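PDB 2Q35: CurF from Lyngbya majuscula, which probably catalyses, through its crotonase-fold ECH2 domain, a decarboxylation step in the beta-branching of a polyketide chain. Local coordinates for residues L6-I16 against F39-V50. The protein carries 1 engineered substitution. Sequence-based numbering, arbitrary orientation.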
ATOM      1  N   LEU A   6     -30.523   6.629 -15.602  1.00 15.75           N
ATOM      2  CA  LEU A   6     -30.492   6.683 -14.145  1.00 15.74           C
ATOM      3  C   LEU A   6     -31.749   6.028 -13.597  1.00 15.71           C
ATOM      4  O   LEU A   6     -32.876   6.351 -14.034  1.00 16.97           O
ATOM      5  CB  LEU A   6     -30.400   8.149 -13.690  1.00 17.58           C
ATOM      6  CG  LEU A   6     -30.571   8.456 -12.210  1.00 20.22           C
ATOM      7  CD1 LEU A   6     -29.384   8.019 -11.451  1.00 26.27           C
ATOM      8  CD2 LEU A   6     -30.729   9.958 -12.051  1.00 30.72           C
ATOM      9  N   THR A   7     -31.560   5.071 -12.687  1.00 16.17           N
ATOM     10  CA  THR A   7     -32.679   4.453 -11.983  1.00 15.78           C
ATOM     11  C   THR A   7     -32.487   4.500 -10.467  1.00 15.03           C
ATOM     12  O   THR A   7     -31.348   4.544  -9.966  1.00 16.95           O
ATOM     13  CB  THR A   7     -32.879   2.976 -12.411  1.00 14.78           C
ATOM     14  OG1 THR A   7     -31.630   2.272 -12.282  1.00 15.39           O
ATOM     15  CG2 THR A   7     -33.400   2.904 -13.869  1.00 16.00           C
ATOM     16  N   GLU A   8     -33.608   4.490  -9.738  1.00 14.95           N
ATOM     17  CA  GLU A   8     -33.621   4.524  -8.273  1.00 15.38           C
ATOM     18  C   GLU A   8     -33.718   3.129  -7.702  1.00 16.23           C
ATOM     19  O   GLU A   8     -34.598   2.343  -8.104  1.00 16.25           O
ATOM     20  CB  GLU A   8     -34.792   5.362  -7.768  1.00 16.57           C
ATOM     21  CG  GLU A   8     -34.576   6.870  -7.995  1.00 18.23           C
ATOM     22  CD  GLU A   8     -35.793   7.710  -7.649  1.00 18.01           C
ATOM     23  OE1 GLU A   8     -36.848   7.113  -7.323  1.00 21.19           O
ATOM     24  OE2 GLU A   8     -35.670   8.960  -7.687  1.00 20.73           O
ATOM     25  N   LEU A   9     -32.836   2.839  -6.751  1.00 15.62           N
ATOM     26  CA  LEU A   9     -32.804   1.522  -6.105  1.00 15.09           C
ATOM     27  C   LEU A   9     -33.379   1.524  -4.693  1.00 15.78           C
ATOM     28  O   LEU A   9     -33.549   0.428  -4.099  1.00 17.38           O
ATOM     29  CB  LEU A   9     -31.374   0.982  -6.077  1.00 14.73           C
ATOM     30  CG  LEU A   9     -30.691   0.888  -7.440  1.00 14.50           C
ATOM     31  CD1 LEU A   9     -29.331   0.256  -7.278  1.00 15.46           C
ATOM     32  CD2 LEU A   9     -31.564   0.171  -8.459  1.00 17.27           C
ATOM     33  N   GLY A  10     -33.708   2.716  -4.173  1.00 14.17           N
ATOM     34  CA  GLY A  10     -34.271   2.840  -2.827  1.00 14.81           C
ATOM     35  C   GLY A  10     -33.252   3.318  -1.799  1.00 14.14           C
ATOM     36  O   GLY A  10     -32.060   3.037  -1.939  1.00 13.95           O
ATOM     37  N   ASN A  11     -33.755   3.997  -0.758  1.00 12.60           N
ATOM     38  CA  ASN A  11     -32.936   4.472   0.363  1.00 13.12           C
ATOM     39  C   ASN A  11     -31.821   5.403  -0.070  1.00 13.86           C
ATOM     40  O   ASN A  11     -30.810   5.530   0.627  1.00 14.47           O
ATOM     41  CB  ASN A  11     -32.363   3.279   1.118  1.00 12.70           C
ATOM     42  CG  ASN A  11     -33.448   2.296   1.509  1.00 12.08           C
ATOM     43  OD1 ASN A  11     -34.487   2.707   2.032  1.00 13.35           O
ATOM     44  ND2 ASN A  11     -33.222   1.002   1.247  1.00 14.06           N
ATOM     45  N   GLY A  12     -32.022   6.064  -1.210  1.00 13.97           N
ATOM     46  CA  GLY A  12     -31.029   7.031  -1.695  1.00 14.21           C
ATOM     47  C   GLY A  12     -29.930   6.437  -2.567  1.00 14.41           C
ATOM     48  O   GLY A  12     -29.017   7.133  -2.987  1.00 15.37           O
ATOM     49  N   VAL A  13     -29.997   5.132  -2.848  1.00 13.60           N
ATOM     50  CA  VAL A  13     -29.021   4.509  -3.757  1.00 13.25           C
ATOM     51  C   VAL A  13     -29.575   4.597  -5.179  1.00 13.06           C
ATOM     52  O   VAL A  13     -30.762   4.263  -5.435  1.00 14.37           O
ATOM     53  CB  VAL A  13     -28.761   3.010  -3.378  1.00 11.79           C
ATOM     54  CG1 VAL A  13     -27.728   2.390  -4.281  1.00 15.68           C
ATOM     55  CG2 VAL A  13     -28.269   2.913  -1.951  1.00 12.37           C
ATOM     56  N   VAL A  14     -28.738   5.029  -6.110  1.00 12.04           N
ATOM     57  CA  VAL A  14     -29.161   5.117  -7.523  1.00 12.45           C
ATOM     58  C   VAL A  14     -28.172   4.421  -8.436  1.00 14.19           C
ATOM     59  O   VAL A  14     -27.030   4.204  -8.062  1.00 14.76           O
ATOM     60  CB  VAL A  14     -29.429   6.580  -7.989  1.00 13.27           C
ATOM     61  CG1 VAL A  14     -30.418   7.236  -7.064  1.00 13.91           C
ATOM     62  CG2 VAL A  14     -28.134   7.346  -8.062  1.00 15.19           C
ATOM     63  N   GLN A  15     -28.636   4.030  -9.614  1.00 13.72           N
ATOM     64  CA  GLN A  15     -27.785   3.346 -10.554  1.00 13.94           C
ATOM     65  C   GLN A  15     -27.724   4.124 -11.857  1.00 13.93           C
ATOM     66  O   GLN A  15     -28.760   4.499 -12.410  1.00 14.09           O
ATOM     67  CB  GLN A  15     -28.325   1.910 -10.775  1.00 13.90           C
ATOM     68  CG  GLN A  15     -27.451   1.052 -11.706  1.00 13.37           C
ATOM     69  CD  GLN A  15     -28.021  -0.359 -11.876  1.00 14.83           C
ATOM     70  OE1 GLN A  15     -28.427  -0.967 -10.895  1.00 16.44           O
ATOM     71  NE2 GLN A  15     -28.093  -0.849 -13.119  1.00 16.05           N
ATOM     72  N   ILE A  16     -26.500   4.359 -12.344  1.00 14.31           N
ATOM     73  CA  ILE A  16     -26.284   4.961 -13.670  1.00 15.16           C
ATOM     74  C   ILE A  16     -25.712   3.873 -14.554  1.00 14.95           C
ATOM     75  O   ILE A  16     -24.642   3.332 -14.265  1.00 15.13           O
ATOM     76  CB  ILE A  16     -25.316   6.152 -13.597  1.00 15.95           C
ATOM     77  CG1 ILE A  16     -25.965   7.302 -12.795  1.00 15.84           C
ATOM     78  CG2 ILE A  16     -24.929   6.616 -15.008  1.00 15.34           C
ATOM     79  CD1 ILE A  16     -25.044   8.572 -12.552  1.00 16.07           C
ATOM     80  N   PHE A  39     -25.191  12.554 -14.152  1.00 14.42           N
ATOM     81  CA  PHE A  39     -24.534  13.102 -12.951  1.00 15.08           C
ATOM     82  C   PHE A  39     -25.091  14.475 -12.544  1.00 14.83           C
ATOM     83  O   PHE A  39     -25.130  14.778 -11.351  1.00 14.83           O
ATOM     84  CB  PHE A  39     -23.013  13.099 -13.072  1.00 15.31           C
ATOM     85  CG  PHE A  39     -22.399  11.761 -12.719  1.00 16.88           C
ATOM     86  CD1 PHE A  39     -22.246  11.389 -11.381  1.00 14.15           C
ATOM     87  CD2 PHE A  39     -21.951  10.888 -13.705  1.00 18.16           C
ATOM     88  CE1 PHE A  39     -21.673  10.135 -11.019  1.00 17.39           C
ATOM     89  CE2 PHE A  39     -21.386   9.632 -13.360  1.00 17.23           C
ATOM     90  CZ  PHE A  39     -21.242   9.259 -12.021  1.00 16.73           C
ATOM     91  N   SER A  40     -25.572  15.254 -13.519  1.00 14.87           N
ATOM     92  CA  SER A  40     -26.318  16.499 -13.245  1.00 16.37           C
ATOM     93  C   SER A  40     -27.604  16.198 -12.488  1.00 16.54           C
ATOM     94  O   SER A  40     -27.922  16.811 -11.481  1.00 16.10           O
ATOM     95  CB  SER A  40     -26.664  17.243 -14.539  1.00 17.85           C
ATOM     96  OG  SER A  40     -27.427  18.415 -14.254  1.00 20.56           O
ATOM     97  N   VAL A  41     -28.357  15.220 -12.974  1.00 15.56           N
ATOM     98  CA  VAL A  41     -29.576  14.808 -12.283  1.00 16.33           C
ATOM     99  C   VAL A  41     -29.276  14.388 -10.837  1.00 16.16           C
ATOM    100  O   VAL A  41     -29.988  14.785  -9.904  1.00 17.96           O
ATOM    101  CB  VAL A  41     -30.291  13.698 -13.083  1.00 16.03           C
ATOM    102  CG1 VAL A  41     -31.462  13.106 -12.287  1.00 20.67           C
ATOM    103  CG2 VAL A  41     -30.808  14.289 -14.371  1.00 17.75           C
ATOM    104  N   VAL A  42     -28.221  13.598 -10.652  1.00 17.15           N
ATOM    105  CA  VAL A  42     -27.804  13.196  -9.306  1.00 16.66           C
ATOM    106  C   VAL A  42     -27.507  14.423  -8.444  1.00 16.45           C
ATOM    107  O   VAL A  42     -27.992  14.522  -7.316  1.00 17.74           O
ATOM    108  CB  VAL A  42     -26.581  12.278  -9.379  1.00 16.59           C
ATOM    109  CG1 VAL A  42     -25.957  12.073  -7.990  1.00 18.88           C
ATOM    110  CG2 VAL A  42     -27.035  10.926  -9.948  1.00 17.49           C
ATOM    111  N   ALA A  43     -26.734  15.367  -8.981  1.00 16.98           N
ATOM    112  CA  ALA A  43     -26.326  16.538  -8.185  1.00 18.35           C
ATOM    113  C   ALA A  43     -27.532  17.332  -7.680  1.00 19.09           C
ATOM    114  O   ALA A  43     -27.473  17.999  -6.635  1.00 20.28           O
ATOM    115  CB  ALA A  43     -25.401  17.424  -8.984  1.00 18.00           C
ATOM    116  N   GLN A  44     -28.623  17.260  -8.429  1.00 18.09           N
ATOM    117  CA  GLN A  44     -29.818  18.040  -8.139  1.00 18.81           C
ATOM    118  C   GLN A  44     -30.815  17.382  -7.202  1.00 19.20           C
ATOM    119  O   GLN A  44     -31.748  18.038  -6.734  1.00 20.36           O
ATOM    120  CB  GLN A  44     -30.518  18.372  -9.447  1.00 19.55           C
ATOM    121  CG  GLN A  44     -29.667  19.230 -10.351  1.00 16.19           C
ATOM    122  CD  GLN A  44     -30.272  19.395 -11.723  1.00 18.40           C
ATOM    123  OE1 GLN A  44     -31.110  18.590 -12.165  1.00 21.17           O
ATOM    124  NE2 GLN A  44     -29.853  20.444 -12.414  1.00 17.06           N
ATOM    125  N   ASN A  45     -30.664  16.085  -6.959  1.00 17.92           N
ATOM    126  CA  ASN A  45     -31.584  15.399  -6.069  1.00 17.88           C
ATOM    127  C   ASN A  45     -30.909  15.146  -4.731  1.00 18.76           C
ATOM    128  O   ASN A  45     -30.073  14.238  -4.616  1.00 19.56           O
ATOM    129  CB  ASN A  45     -32.092  14.080  -6.665  1.00 18.14           C
ATOM    130  CG  ASN A  45     -33.301  13.530  -5.894  1.00 25.17           C
ATOM    131  OD1 ASN A  45     -33.455  13.754  -4.665  1.00 26.58           O
ATOM    132  ND2 ASN A  45     -34.197  12.854  -6.616  1.00 30.80           N
ATOM    133  N   GLN A  46     -31.283  15.954  -3.735  1.00 18.48           N
ATOM    134  CA  GLN A  46     -30.720  15.915  -2.388  1.00 19.52           C
ATOM    135  C   GLN A  46     -30.975  14.602  -1.668  1.00 18.85           C
ATOM    136  O   GLN A  46     -30.334  14.296  -0.667  1.00 19.82           O
ATOM    137  CB  GLN A  46     -31.315  17.050  -1.552  1.00 19.99           C
ATOM    138  CG  GLN A  46     -30.815  18.418  -1.951  1.00 24.76           C
ATOM    139  CD  GLN A  46     -29.401  18.672  -1.457  1.00 34.90           C
ATOM    140  OE1 GLN A  46     -29.153  18.724  -0.244  1.00 39.71           O
ATOM    141  NE2 GLN A  46     -28.470  18.827  -2.386  1.00 30.90           N
ATOM    142  N   GLN A  47     -31.921  13.833  -2.164  1.00 18.45           N
ATOM    143  CA  GLN A  47     -32.239  12.563  -1.507  1.00 18.31           C
ATOM    144  C   GLN A  47     -31.250  11.456  -1.878  1.00 17.86           C
ATOM    145  O   GLN A  47     -31.208  10.413  -1.197  1.00 17.57           O
ATOM    146  CB  GLN A  47     -33.660  12.129  -1.856  1.00 19.75           C
ATOM    147  CG  GLN A  47     -34.720  13.174  -1.469  1.00 27.33           C
ATOM    148  CD  GLN A  47     -34.799  13.453   0.038  1.00 39.09           C
ATOM    149  OE1 GLN A  47     -34.929  12.533   0.852  1.00 46.16           O
ATOM    150  NE2 GLN A  47     -34.735  14.734   0.406  1.00 44.69           N
ATOM    151  N   TYR A  48     -30.483  11.657  -2.953  1.00 15.56           N
ATOM    152  CA  TYR A  48     -29.539  10.631  -3.386  1.00 14.96           C
ATOM    153  C   TYR A  48     -28.280  10.633  -2.543  1.00 15.79           C
ATOM    154  O   TYR A  48     -27.724  11.715  -2.232  1.00 17.52           O
ATOM    155  CB  TYR A  48     -29.193  10.772  -4.865  1.00 14.62           C
ATOM    156  CG  TYR A  48     -30.356  10.632  -5.809  1.00 16.05           C
ATOM    157  CD1 TYR A  48     -31.568  10.054  -5.402  1.00 17.08           C
ATOM    158  CD2 TYR A  48     -30.226  11.011  -7.145  1.00 16.92           C
ATOM    159  CE1 TYR A  48     -32.641   9.896  -6.317  1.00 14.31           C
ATOM    160  CE2 TYR A  48     -31.260  10.838  -8.050  1.00 14.53           C
ATOM    161  CZ  TYR A  48     -32.469  10.305  -7.638  1.00 17.73           C
ATOM    162  OH  TYR A  48     -33.499  10.157  -8.543  1.00 21.29           O
ATOM    163  N   LYS A  49     -27.820   9.426  -2.183  1.00 13.84           N
ATOM    164  CA  LYS A  49     -26.690   9.263  -1.276  1.00 13.40           C
ATOM    165  C   LYS A  49     -25.531   8.437  -1.838  1.00 13.62           C
ATOM    166  O   LYS A  49     -24.395   8.597  -1.387  1.00 14.30           O
ATOM    167  CB  LYS A  49     -27.118   8.606   0.059  1.00 14.27           C
ATOM    168  CG  LYS A  49     -28.094   9.385   0.891  1.00 17.01           C
ATOM    169  CD  LYS A  49     -28.336   8.533   2.119  1.00 20.43           C
ATOM    170  CE  LYS A  49     -29.101   9.229   3.184  1.00 22.73           C
ATOM    171  NZ  LYS A  49     -29.335   8.273   4.281  1.00 15.05           N
ATOM    172  N   VAL A  50     -25.835   7.490  -2.737  1.00 12.26           N
ATOM    173  CA  VAL A  50     -24.792   6.581  -3.309  1.00 13.17           C
ATOM    174  C   VAL A  50     -25.112   6.376  -4.771  1.00 13.10           C
ATOM    175  O   VAL A  50     -26.275   6.160  -5.123  1.00 15.14           O
ATOM    176  CB  VAL A  50     -24.745   5.186  -2.581  1.00 12.64           C
ATOM    177  CG1 VAL A  50     -23.633   4.312  -3.158  1.00 15.19           C
ATOM    178  CG2 VAL A  50     -24.538   5.333  -1.075  1.00 15.72           C
TER
HETATM  179  O   HOH W   1     -31.153   6.301   3.280  1.00 29.31           O
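The Tyr-48 ring lies between Val-14 and Asn-45 of its own segment, with Glu-8 at its edge. Val-14 CG1 sits over one face, 8° off the normal, in a CH-pi contact 3.4 Å from the ring centroid; Asn-45 CB covers the opposite face near the rim. With CG anti to the carbonyl carbon (chi1 -61°), the tyrosine carries its hydroxyl to Glu-8. There Tyr-48 OH donates to the anti lone pair of Glu-8 OE2 at 2.6 Å. The carboxylate stands 82° from the ring plane, and the extended Glu-8 chain brings OE2 to the ring edge. Replacing this tyrosine by an alanine would probably open a gap beside Val-14 CG1 and leave Glu-8 OE2 without its hydroxyl donor.

Deeper in, Ile-16 CD1 sits over one face of the Phe-39 ring, a CH-pi contact 3.8 Å from the centroid. The same methyl touches Val-42 CG2, which also meets Leu-6 CD1, so helix 29-44 packs on the strand pair through its apolar face. Leu-6 CD2 and Val-41 CG1, 3.2 Å apart, are unusually tight.

At the hairpin turn, Gly-12 O accepts a nearly straight bond from Lys-49 N (2.7 Å) and a longer one from Val-50 N; Val-50 O accepts from Val-14 N. These bonds start the parallel pairing of strands 13-18 and 50-54, which helix 29-44 links as a beta-alpha-beta unit of this crotonase-family domain. Lys-49 NZ, bonded to Ser-195 O and Ala-193 O, also reaches Asn-11 O through a water. The chemistry therefore implies that apolar side chains, with two CH-pi contacts, pack the helix and its following loop on the strands, while the Tyr-48 to Glu-8 bond lies at the rim, where Glu-8 is exposed.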